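PDB 6T3E: DELTA1-pyrroline-2-carboxylate reductase from Thermococcus litoralis DSM 5473, which catalyses the reduction of Delta1-pyrroline-2-carboxylate to L-proline with a nicotinamide dinucleotide as hydride donor, probably as a step of L-hydroxyproline metabolism. Local coordinates for residues 76-81 against 322-327; 109-114 against 123-128; 209-214 against 233-238; 239-244 against 314-319. One frame throughout, in Å; residues are numbered along the deposited sequence.

Contact 1: residues 76-81 against 322-327. With NAI (1,4-dihydronicotinamide adenine dinucleotide), chain F; PRO (proline), chain E.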
# COMPACT_ATOMS: atom_id res chain seq x y z
N LEU B 76 3.88 2.41 7.05
CA LEU B 76 4.24 1.17 6.37
C LEU B 76 3.03 0.60 5.63
O LEU B 76 1.96 0.43 6.22
CB LEU B 76 4.81 0.18 7.38
CG LEU B 76 6.20 0.49 7.99
CD1 LEU B 76 6.17 1.48 9.19
CD2 LEU B 76 6.95 -0.79 8.37
N TYR B 77 3.21 0.26 4.36
CA TYR B 77 2.15 -0.28 3.51
C TYR B 77 2.51 -1.71 3.16
O TYR B 77 3.48 -1.95 2.42
CB TYR B 77 1.95 0.60 2.28
CG TYR B 77 1.77 2.06 2.64
CD1 TYR B 77 0.51 2.57 2.93
CD2 TYR B 77 2.86 2.90 2.75
CE1 TYR B 77 0.35 3.90 3.30
CE2 TYR B 77 2.71 4.23 3.12
CZ TYR B 77 1.46 4.73 3.39
OH TYR B 77 1.31 6.04 3.75
N MET B 78 1.72 -2.67 3.68
CA MET B 78 2.04 -4.10 3.68
C MET B 78 0.91 -4.88 3.02
O MET B 78 0.04 -5.43 3.70
CB MET B 78 2.27 -4.61 5.11
CG MET B 78 3.27 -3.79 5.93
SD MET B 78 3.41 -4.26 7.67
CE MET B 78 3.96 -5.96 7.57
N PRO B 79 0.91 -4.97 1.69
CA PRO B 79 -0.05 -5.82 0.99
C PRO B 79 0.43 -7.25 0.80
O PRO B 79 1.62 -7.54 0.78
CB PRO B 79 -0.20 -5.10 -0.36
CG PRO B 79 1.15 -4.47 -0.59
CD PRO B 79 1.73 -4.16 0.77
N SER B 80 -0.53 -8.17 0.71
CA SER B 80 -0.18 -9.56 0.45
C SER B 80 -1.41 -10.32 -0.02
O SER B 80 -2.54 -9.95 0.30
CB SER B 80 0.44 -10.25 1.67
OG SER B 80 -0.55 -10.65 2.60
N TYR B 81 -1.17 -11.38 -0.77
CA TYR B 81 -2.24 -12.23 -1.27
C TYR B 81 -1.86 -13.67 -0.99
O TYR B 81 -0.82 -14.15 -1.46
CB TYR B 81 -2.48 -12.01 -2.77
CG TYR B 81 -3.48 -12.96 -3.37
CD1 TYR B 81 -4.63 -13.32 -2.66
CD2 TYR B 81 -3.28 -13.51 -4.62
CE1 TYR B 81 -5.56 -14.20 -3.21
CE2 TYR B 81 -4.20 -14.39 -5.18
CZ TYR B 81 -5.33 -14.74 -4.47
OH TYR B 81 -6.22 -15.62 -5.03
N GLY B 322 8.12 -8.03 10.96
CA GLY B 322 6.75 -8.03 10.48
C GLY B 322 6.67 -8.44 9.02
O GLY B 322 7.48 -8.00 8.19
N LEU B 323 5.71 -9.29 8.70
CA LEU B 323 5.48 -9.72 7.33
C LEU B 323 3.99 -9.65 7.03
O LEU B 323 3.16 -10.02 7.88
CB LEU B 323 6.03 -11.13 7.09
CG LEU B 323 6.23 -11.54 5.63
CD1 LEU B 323 7.17 -10.60 4.89
CD2 LEU B 323 6.70 -12.98 5.54
N ALA B 324 3.64 -9.20 5.83
CA ALA B 324 2.25 -8.90 5.52
C ALA B 324 1.34 -10.13 5.56
O ALA B 324 0.13 -9.97 5.73
CB ALA B 324 2.14 -8.23 4.15
N ILE B 325 1.89 -11.33 5.40
CA ILE B 325 1.04 -12.52 5.40
C ILE B 325 0.39 -12.72 6.75
O ILE B 325 -0.71 -13.29 6.84
CB ILE B 325 1.83 -13.79 5.00
CG1 ILE B 325 2.92 -14.10 6.02
CG2 ILE B 325 2.38 -13.65 3.62
CD1 ILE B 325 3.50 -15.49 5.85
N GLU B 326 1.05 -12.28 7.83
CA GLU B 326 0.46 -12.43 9.15
C GLU B 326 -0.77 -11.55 9.31
O GLU B 326 -1.74 -11.95 9.97
CB GLU B 326 1.52 -12.11 10.21
CG GLU B 326 2.92 -12.56 9.81
CD GLU B 326 4.02 -12.01 10.71
OE1 GLU B 326 3.89 -10.89 11.23
OE2 GLU B 326 5.02 -12.73 10.89
N ASP B 327 -0.79 -10.38 8.68
CA ASP B 327 -1.98 -9.56 8.72
C ASP B 327 -3.10 -10.18 7.89
O ASP B 327 -4.25 -10.24 8.34
CB ASP B 327 -1.67 -8.14 8.23
CG ASP B 327 -0.44 -7.55 8.91
OD1 ASP B 327 -0.44 -7.44 10.15
OD2 ASP B 327 0.52 -7.21 8.18
PA NAI F . 5.42 1.09 22.79
O1A NAI F . 5.87 2.53 22.70
O2A NAI F . 3.97 1.03 23.23
O5B NAI F . 6.38 0.19 23.78
C5B NAI F . 7.77 0.41 23.61
C4B NAI F . 8.51 0.18 25.00
O4B NAI F . 9.79 0.19 24.84
C3B NAI F . 8.19 1.36 25.95
O3B NAI F . 7.60 0.87 27.07
C2B NAI F . 9.56 2.00 26.22
O2B NAI F . 9.60 2.63 27.60
C1B NAI F . 10.37 0.98 26.13
N9A NAI F . 11.73 1.37 25.89
C8A NAI F . 12.09 2.23 24.92
N7A NAI F . 13.41 2.37 24.98
C5A NAI F . 13.87 1.61 25.98
C6A NAI F . 15.15 1.41 26.44
N6A NAI F . 16.43 1.94 26.03
N1A NAI F . 15.37 0.58 27.46
C2A NAI F . 14.32 -0.06 28.03
N3A NAI F . 13.06 0.14 27.58
C4A NAI F . 12.85 0.98 26.54
O3 NAI F . 5.60 0.46 21.26
PN NAI F . 5.28 -1.13 20.89
O1N NAI F . 3.95 -1.10 20.17
O2N NAI F . 5.28 -2.00 22.11
O5D NAI F . 6.44 -1.67 19.88
C5D NAI F . 7.59 -2.17 20.44
C4D NAI F . 8.63 -2.40 19.31
O4D NAI F . 8.25 -3.37 18.50
C3D NAI F . 8.74 -1.14 18.44
O3D NAI F . 10.06 -0.93 18.12
C2D NAI F . 7.97 -1.48 17.16
O2D NAI F . 8.49 -0.60 16.02
C1D NAI F . 8.23 -2.75 17.00
N1N NAI F . 7.17 -3.42 16.24
C2N NAI F . 7.48 -4.42 15.23
C3N NAI F . 6.40 -5.43 14.79
C7N NAI F . 6.93 -6.80 14.28
O7N NAI F . 8.08 -7.00 14.34
N7N NAI F . 5.99 -7.83 13.76
C4N NAI F . 5.00 -5.38 15.39
C5N NAI F . 4.65 -4.02 15.99
C6N NAI F . 5.77 -3.09 16.47
N PRO E . 6.65 -2.76 12.11
CA PRO E . 5.32 -3.12 12.62
C PRO E . 4.50 -4.00 11.68
O PRO E . 5.01 -4.66 10.77
CB PRO E . 4.65 -1.77 12.82
CG PRO E . 5.77 -0.85 13.19
CD PRO E . 7.02 -1.39 12.52
OXT PRO E . 3.28 -4.06 11.81

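Contact 2: residues 109-114 against 123-128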
# COMPACT_ATOMS: atom_id res chain seq x y z
N ALA B 109 -2.68 1.15 13.26
CA ALA B 109 -2.82 0.41 12.01
C ALA B 109 -4.29 0.35 11.57
O ALA B 109 -5.22 0.47 12.38
CB ALA B 109 -2.26 -1.02 12.14
N SER B 110 -4.47 0.13 10.27
CA SER B 110 -5.75 -0.17 9.66
C SER B 110 -5.53 -1.28 8.63
O SER B 110 -4.49 -1.31 7.97
CB SER B 110 -6.35 1.05 8.96
OG SER B 110 -6.29 2.20 9.77
N ILE B 111 -6.51 -2.17 8.49
CA ILE B 111 -6.41 -3.31 7.59
C ILE B 111 -7.60 -3.30 6.65
O ILE B 111 -8.74 -3.16 7.09
CB ILE B 111 -6.35 -4.65 8.36
CG1 ILE B 111 -5.08 -4.70 9.21
CG2 ILE B 111 -6.47 -5.83 7.36
CD1 ILE B 111 -4.84 -6.02 9.91
N LEU B 112 -7.32 -3.45 5.35
CA LEU B 112 -8.34 -3.50 4.31
C LEU B 112 -8.33 -4.88 3.66
O LEU B 112 -7.27 -5.38 3.26
CB LEU B 112 -8.13 -2.41 3.25
CG LEU B 112 -9.21 -2.31 2.15
CD1 LEU B 112 -10.30 -1.31 2.53
CD2 LEU B 112 -8.65 -1.93 0.80
N LEU B 113 -9.50 -5.50 3.59
CA LEU B 113 -9.68 -6.81 2.99
C LEU B 113 -10.43 -6.64 1.69
O LEU B 113 -11.53 -6.07 1.68
CB LEU B 113 -10.46 -7.74 3.91
CG LEU B 113 -10.15 -9.23 3.93
CD1 LEU B 113 -8.77 -9.43 4.50
CD2 LEU B 113 -11.18 -9.91 4.79
N ASN B 114 -9.88 -7.18 0.61
CA ASN B 114 -10.48 -7.10 -0.71
C ASN B 114 -10.90 -8.50 -1.16
O ASN B 114 -10.31 -9.51 -0.75
CB ASN B 114 -9.52 -6.50 -1.74
CG ASN B 114 -9.26 -5.04 -1.51
OD1 ASN B 114 -8.25 -4.67 -0.86
ND2 ASN B 114 -10.11 -4.19 -2.07
N ALA B 123 -13.89 -5.29 3.61
CA ALA B 123 -13.94 -4.86 5.00
C ALA B 123 -12.83 -3.86 5.31
O ALA B 123 -11.73 -3.92 4.75
CB ALA B 123 -13.84 -6.05 5.96
N LEU B 124 -13.15 -2.94 6.22
CA LEU B 124 -12.17 -2.09 6.87
C LEU B 124 -12.20 -2.43 8.36
O LEU B 124 -13.26 -2.32 8.99
CB LEU B 124 -12.46 -0.61 6.65
CG LEU B 124 -11.39 0.29 7.25
CD1 LEU B 124 -10.21 0.41 6.31
CD2 LEU B 124 -11.97 1.67 7.57
N MET B 125 -11.06 -2.85 8.90
CA MET B 125 -10.94 -3.30 10.29
C MET B 125 -9.85 -2.52 11.00
O MET B 125 -8.84 -2.14 10.40
CB MET B 125 -10.59 -4.80 10.41
CG MET B 125 -11.06 -5.68 9.29
SD MET B 125 -10.47 -7.36 9.53
CE MET B 125 -8.81 -6.97 9.97
N GLU B 126 -10.05 -2.31 12.30
CA GLU B 126 -8.99 -1.72 13.12
C GLU B 126 -7.79 -2.66 13.14
O GLU B 126 -7.93 -3.86 13.40
CB GLU B 126 -9.49 -1.46 14.54
CG GLU B 126 -8.67 -0.41 15.26
CD GLU B 126 -7.65 -1.01 16.22
OE1 GLU B 126 -7.44 -2.24 16.20
OE2 GLU B 126 -7.06 -0.23 17.01
N GLY B 127 -6.62 -2.12 12.85
CA GLY B 127 -5.48 -3.00 12.70
C GLY B 127 -4.56 -3.01 13.89
O GLY B 127 -3.72 -3.91 14.00
N THR B 128 -4.75 -2.07 14.82
CA THR B 128 -3.81 -1.94 15.93
C THR B 128 -3.79 -3.19 16.79
O THR B 128 -2.72 -3.69 17.15
CB THR B 128 -4.18 -0.72 16.79
OG1 THR B 128 -4.35 0.43 15.95
CG2 THR B 128 -3.10 -0.46 17.79

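Contact 3: residues 209-214 against 233-238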
# COMPACT_ATOMS: atom_id res chain seq x y z
N SER B 209 17.25 -3.46 35.98
CA SER B 209 18.29 -3.33 34.96
C SER B 209 18.03 -4.33 33.85
O SER B 209 17.53 -5.44 34.10
CB SER B 209 19.72 -3.54 35.51
OG SER B 209 19.85 -4.81 36.10
N ALA B 210 18.37 -3.94 32.62
CA ALA B 210 18.29 -4.87 31.50
C ALA B 210 19.23 -6.06 31.69
O ALA B 210 18.91 -7.18 31.26
CB ALA B 210 18.61 -4.16 30.18
N ARG B 211 20.36 -5.85 32.38
CA ARG B 211 21.30 -6.93 32.63
C ARG B 211 20.64 -8.07 33.40
O ARG B 211 20.76 -9.24 33.02
CB ARG B 211 22.50 -6.40 33.42
CG ARG B 211 23.57 -7.44 33.73
CD ARG B 211 24.97 -6.82 33.73
NE ARG B 211 26.03 -7.82 33.68
CZ ARG B 211 27.21 -7.72 34.29
NH1 ARG B 211 27.51 -6.65 35.00
NH2 ARG B 211 28.10 -8.70 34.17
N GLU B 212 19.91 -7.74 34.46
CA GLU B 212 19.30 -8.76 35.30
C GLU B 212 18.23 -9.55 34.54
O GLU B 212 18.17 -10.78 34.65
CB GLU B 212 18.70 -8.13 36.55
CG GLU B 212 18.08 -9.13 37.51
CD GLU B 212 17.55 -8.47 38.75
OE1 GLU B 212 16.78 -9.13 39.50
OE2 GLU B 212 17.89 -7.29 38.97
N ALA B 213 17.38 -8.86 33.78
CA ALA B 213 16.36 -9.56 33.01
C ALA B 213 16.98 -10.49 31.98
O ALA B 213 16.46 -11.59 31.74
CB ALA B 213 15.43 -8.56 32.33
N THR B 214 18.11 -10.09 31.39
CA THR B 214 18.76 -10.93 30.39
C THR B 214 19.45 -12.13 31.04
O THR B 214 19.35 -13.26 30.54
CB THR B 214 19.75 -10.09 29.59
OG1 THR B 214 19.06 -8.96 29.03
CG2 THR B 214 20.39 -10.90 28.47
N GLY B 233 25.49 -8.85 24.66
CA GLY B 233 25.68 -10.29 24.51
C GLY B 233 26.40 -10.92 25.68
O GLY B 233 26.13 -12.07 26.02
N GLY B 234 27.26 -10.15 26.36
CA GLY B 234 28.00 -10.68 27.50
C GLY B 234 27.13 -11.20 28.62
O GLY B 234 27.61 -11.97 29.47
N TRP B 235 25.86 -10.80 28.66
CA TRP B 235 24.93 -11.23 29.69
C TRP B 235 24.23 -12.54 29.36
O TRP B 235 23.79 -13.24 30.29
CB TRP B 235 23.87 -10.16 29.95
CG TRP B 235 24.42 -8.79 30.14
CD1 TRP B 235 25.66 -8.45 30.64
CD2 TRP B 235 23.76 -7.55 29.84
NE1 TRP B 235 25.80 -7.09 30.66
CE2 TRP B 235 24.64 -6.51 30.19
CE3 TRP B 235 22.50 -7.23 29.33
CZ2 TRP B 235 24.31 -5.17 30.03
CZ3 TRP B 235 22.17 -5.89 29.17
CH2 TRP B 235 23.07 -4.88 29.51
N ILE B 236 24.11 -12.88 28.08
CA ILE B 236 23.29 -14.02 27.68
C ILE B 236 24.04 -15.32 27.96
O ILE B 236 25.08 -15.60 27.36
CB ILE B 236 22.92 -13.91 26.19
CG1 ILE B 236 22.58 -12.46 25.85
CG2 ILE B 236 21.77 -14.83 25.88
CD1 ILE B 236 22.06 -12.25 24.44
N ARG B 237 23.47 -16.14 28.84
CA ARG B 237 24.03 -17.46 29.08
C ARG B 237 23.47 -18.44 28.06
O ARG B 237 22.53 -18.15 27.32
CB ARG B 237 23.73 -17.93 30.51
CG ARG B 237 22.29 -17.82 30.93
CD ARG B 237 22.09 -18.44 32.31
NE ARG B 237 20.69 -18.42 32.72
CZ ARG B 237 19.74 -19.21 32.21
NH1 ARG B 237 20.03 -20.09 31.26
NH2 ARG B 237 18.49 -19.12 32.66
N GLU B 238 24.09 -19.62 27.99
CA GLU B 238 23.68 -20.60 27.00
C GLU B 238 22.25 -21.08 27.27
O GLU B 238 21.71 -20.97 28.37
CB GLU B 238 24.64 -21.78 26.97
CG GLU B 238 25.27 -22.12 28.29
CD GLU B 238 26.28 -23.25 28.16
OE1 GLU B 238 25.99 -24.37 28.64
OE2 GLU B 238 27.36 -23.02 27.57

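Contact 4: residues 239-244 against 314-319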
# COMPACT_ATOMS: atom_id res chain seq x y z
N GLY B 239 21.65 -21.62 26.21
CA GLY B 239 20.33 -22.20 26.29
C GLY B 239 19.18 -21.23 26.31
O GLY B 239 18.03 -21.67 26.46
N THR B 240 19.43 -19.94 26.14
CA THR B 240 18.35 -18.96 26.15
C THR B 240 17.91 -18.68 24.72
O THR B 240 18.73 -18.66 23.79
CB THR B 240 18.77 -17.66 26.84
OG1 THR B 240 19.44 -16.82 25.90
CG2 THR B 240 19.67 -17.95 28.04
N HIS B 241 16.60 -18.46 24.56
CA HIS B 241 15.99 -18.10 23.29
C HIS B 241 15.54 -16.65 23.34
O HIS B 241 14.99 -16.21 24.36
CB HIS B 241 14.79 -19.00 22.96
CG HIS B 241 13.93 -18.47 21.86
ND1 HIS B 241 14.32 -18.50 20.53
CD2 HIS B 241 12.71 -17.89 21.88
CE1 HIS B 241 13.37 -17.96 19.79
NE2 HIS B 241 12.38 -17.59 20.58
N ILE B 242 15.79 -15.91 22.27
CA ILE B 242 15.52 -14.47 22.21
C ILE B 242 14.52 -14.20 21.09
O ILE B 242 14.72 -14.65 19.96
CB ILE B 242 16.80 -13.65 21.96
CG1 ILE B 242 17.98 -14.23 22.73
CG2 ILE B 242 16.58 -12.19 22.34
CD1 ILE B 242 17.84 -14.12 24.22
N ASN B 243 13.48 -13.44 21.41
CA ASN B 243 12.57 -12.88 20.43
C ASN B 243 12.74 -11.37 20.43
O ASN B 243 12.51 -10.72 21.46
CB ASN B 243 11.12 -13.28 20.72
CG ASN B 243 10.89 -14.77 20.62
OD1 ASN B 243 11.16 -15.38 19.59
ND2 ASN B 243 10.39 -15.37 21.69
N SER B 244 13.16 -10.82 19.30
CA SER B 244 13.41 -9.39 19.15
C SER B 244 12.52 -8.86 18.04
O SER B 244 12.64 -9.28 16.88
CB SER B 244 14.88 -9.12 18.86
OG SER B 244 15.13 -7.74 18.66
N GLU B 314 23.07 -24.15 22.61
CA GLU B 314 23.02 -23.05 21.65
C GLU B 314 22.12 -21.92 22.16
O GLU B 314 21.21 -22.13 22.97
CB GLU B 314 22.54 -23.54 20.27
CG GLU B 314 21.47 -24.62 20.26
CD GLU B 314 21.27 -25.24 18.87
OE1 GLU B 314 20.15 -25.72 18.58
OE2 GLU B 314 22.23 -25.24 18.07
N ILE B 315 22.43 -20.70 21.72
CA ILE B 315 21.59 -19.54 21.98
C ILE B 315 20.85 -19.21 20.70
O ILE B 315 21.47 -18.97 19.66
CB ILE B 315 22.41 -18.34 22.47
CG1 ILE B 315 23.17 -18.70 23.75
CG2 ILE B 315 21.50 -17.15 22.71
CD1 ILE B 315 23.77 -17.53 24.44
N THR B 316 19.52 -19.21 20.77
CA THR B 316 18.67 -19.00 19.60
C THR B 316 18.05 -17.61 19.64
O THR B 316 17.54 -17.18 20.67
CB THR B 316 17.54 -20.04 19.53
OG1 THR B 316 17.06 -20.32 20.85
CG2 THR B 316 18.04 -21.32 18.88
N LEU B 317 18.06 -16.94 18.48
CA LEU B 317 17.52 -15.59 18.35
C LEU B 317 16.59 -15.54 17.15
O LEU B 317 17.01 -15.78 16.02
CB LEU B 317 18.65 -14.57 18.18
CG LEU B 317 18.26 -13.28 17.46
CD1 LEU B 317 17.32 -12.46 18.30
CD2 LEU B 317 19.51 -12.49 17.10
N PHE B 318 15.32 -15.20 17.41
CA PHE B 318 14.33 -14.98 16.36
C PHE B 318 14.17 -13.47 16.18
O PHE B 318 13.70 -12.78 17.09
CB PHE B 318 12.99 -15.63 16.71
CG PHE B 318 11.87 -15.25 15.77
CD1 PHE B 318 11.99 -15.44 14.41
CD2 PHE B 318 10.69 -14.70 16.27
CE1 PHE B 318 10.97 -15.09 13.55
CE2 PHE B 318 9.66 -14.35 15.42
CZ PHE B 318 9.80 -14.54 14.05
N LYS B 319 14.56 -12.97 15.01
CA LYS B 319 14.48 -11.56 14.70
C LYS B 319 13.25 -11.32 13.84
O LYS B 319 13.13 -11.89 12.75
CB LYS B 319 15.73 -11.07 13.97
CG LYS B 319 15.70 -9.58 13.74
CD LYS B 319 15.66 -8.84 15.06
CE LYS B 319 14.62 -7.75 15.08
NZ LYS B 319 14.85 -6.86 16.26

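Contact 1: residues 76-81 against 322-327
Met-78 and Ser-80 of strand 73-82 pack against the first turn of helix 324-341, where Ala-324 meets both. This is a strand-on-helix contact beside the proline pocket, where the chain leaves the Rossmann-type nucleotide-binding sheet and meets the mixed sheet that holds strand 73-82. Apolar packing carries most of it. The methyl of Ala-324 packs against the strand, with CB 3.7 Å from Met-78 CB and 3.5 Å from the carbonyl O of Pro-79. Pro-79 itself turns away and packs on Tyr-77 of the second subunit. The Met-78 chain runs extended to its sulfur and then bends (chi3 61°), which carries CE to 3.7 Å from the carbonyl C of Leu-323 and against the carboxylate of Asp-327.

Polar contacts across the interface are few. Ser-80 OG gives a weak, 3.3 Å hydrogen bond to Ala-324 O. Asp-327 has its main partners outside: OD1 forms salt bridges with Arg-134 and Lys-91, two residues that also hydrogen-bond the bound proline. The buried carboxylate is therefore a second-shell group, likely to position both.

Ligand contacts come from both sides. Gly-322 belongs to the pockets of both bound molecules and lies just before the helix. Its lack of a side chain leaves the place to the proline carboxylate, and its CA lies 3.4 Å from the dihydronicotinamide amide nitrogen N7N. From the strand, the thioether of Met-78 borders the same carboxylate, with SD 3.5 Å from proline O.

Contact 2: residues 109-114 against 123-128
Ile-111 and Met-125 face each other as a hydrogen-bonded antiparallel pair in the beta hairpin of strands 107-114 and 121-126. Each donates its amide to the other's carbonyl, N to O 3.0 Å in both directions. On the same face the Met-125 chain bends at its sulfur (chi3 -45°), laying CE 3.7 Å from Ile-111 CG2. Leu-113 and Ala-123 form the next hydrogen-bonded pair there. Leu-112 and Leu-124 meet on the other face, CD1 to CD1 at 4.2 Å.

Past Glu-126 the regular pairing gives way to a turn. Gly-127 N still reaches Ala-109 O at 3.0 Å, but from well above the carbonyl plane, and the bare CA lets the backbone press close to Ala-109 and Ser-110. One step on, Ala-109 N donates to Thr-128 OG1 at 3.2 Å, nearly straight at 160°. A valine in place of Thr-128 would probably leave Ala-109 N without this acceptor and strand 107-114 less firmly tied to the start of helix 128-146.

Farther out, Glu-126 OE1 accepts from Phe-129 N, capping that helix, and Ala-331 of helix 324-341 covers Ile-111 and Met-125. The Leu-124 face meets Leu-124 of the second subunit. Backbone bonds thus fix the strand register, while the Thr-128 hydroxyl takes the Ala-109 amide of the neighbouring strand and the Glu-126 carboxylate an amide at the start of the helix, whose Thr-131 lines the proline pocket.

Contact 3: residues 209-214 against 233-238
Arg-211 lies across one face of the Trp-235 indole, the two side chains crossing at about a right angle. The contact joins the start of helix 210-215 to the loop leading into strand 241-244, at the rim of the Rossmann-type domain near the adenine end of the bound dinucleotide. With CG swung opposite the backbone N (chi1 -179°), the arginine chain leaves the helix over the ring face. CB stands 3.8 Å above the indole plane, over its centre. CG follows, reaching CE2 and NE1 of Trp-235. CD lies over the pyrrole part, 3.5 Å from the centroid of the five-membered ring, a CH-pi contact. NE comes next to NE1, but both are donors and do not bond; the partner of NE is Glu-215, in a salt bridge. At the tip the guanidinium plane is inclined 27° to the ring.

The benzene part of the indole rests on the helix itself, with CZ3 4.1 Å from Ala-210 CB. Thr-214 OG1 lies at the ring edge, near its plane, while CG2 touches both Trp-235 CB and Ile-236 CG1, at 3.9 and 3.8 Å. That rotation is held by OG1, which donates to Ala-210 O at 2.9 Å. The same carbonyl takes Thr-214 N from the opposite face of its plane.

The two segments therefore cohere through dispersion and CH-pi contact, while Arg-211 NE and Thr-214 OG1 find their partners on their own helix and leave the carbons of both side chains for the indole.

Contact 4: residues 239-244 against 314-319
His-241 and Thr-316 start the parallel pairing of strands 241-244 and 316-319, neighbours in the middle of the eight-stranded, Rossmann-type sheet. The strands run 13° apart and exchange backbone bonds in the alternating parallel pattern. Thr-316 N gives to Thr-240 O, and Ile-242 N to Thr-316 O at 2.7 Å. Phe-318 N then gives to Ile-242 O, and Ser-244 N to Phe-318 O at 3.0 Å. On its far side the first strand bonds Asp-218, Leu-220 and Val-222 through the backbones of His-241 and Asn-243.

On the face of His-241, Asn-243, Thr-316 and Phe-318, helix 128-146 closes over a buried polar chain. The imidazole, with CG opposite the backbone N (chi1 166°), gives a weak bond from ND1 to Thr-316 OG1 at 3.3 Å; that hydroxyl also bonds Leu-146 O. NE2 donates to Asn-243 OD1 at 2.7 Å from above the amide plane. The same OD1 meets the edge of the Phe-318 ring, 3.4 Å from CD2, and ND2 goes to Thr-143. If both imidazole bonds hold, the ring would probably be protonated at both nitrogens. A phenylalanine at His-241 would probably leave Asn-243 OD1 without its NE2 donor and Thr-316 OG1 without ND1.

Across the sheet Leu-317 CD1 packs on Ile-242 CB at 3.9 Å. Beyond them Lys-319 NZ donates to Ser-244 OG at 2.6 Å and forms a salt bridge with Asp-279, while the serine hydroxyl also bonds Glu-254. Two acidic groups thus lie round the buried ammonium, which is likely to stay charged.

How the contacts relate
From the N terminus, strand 73-82 opens contact 1, whose partner arrives only after some 240 residues, so the other three contacts all nest inside its loop. Contact 2 closes first, as a short hairpin in the same mixed sheet; it touches contact 1 where Ile-111 CD1 meets Asp-327 CB, 4.2 Å apart, and both reach the second subunit. Contacts 3 and 4 follow in series in the Rossmann-type domain, on the opposite side of the chain's centre, and join where Ile-315 packs on Ile-236. None cross. Past strand 316-319 the chain returns through 322-327, closing contact 1 and tying the two sheets together beside the bound proline and dinucleotide.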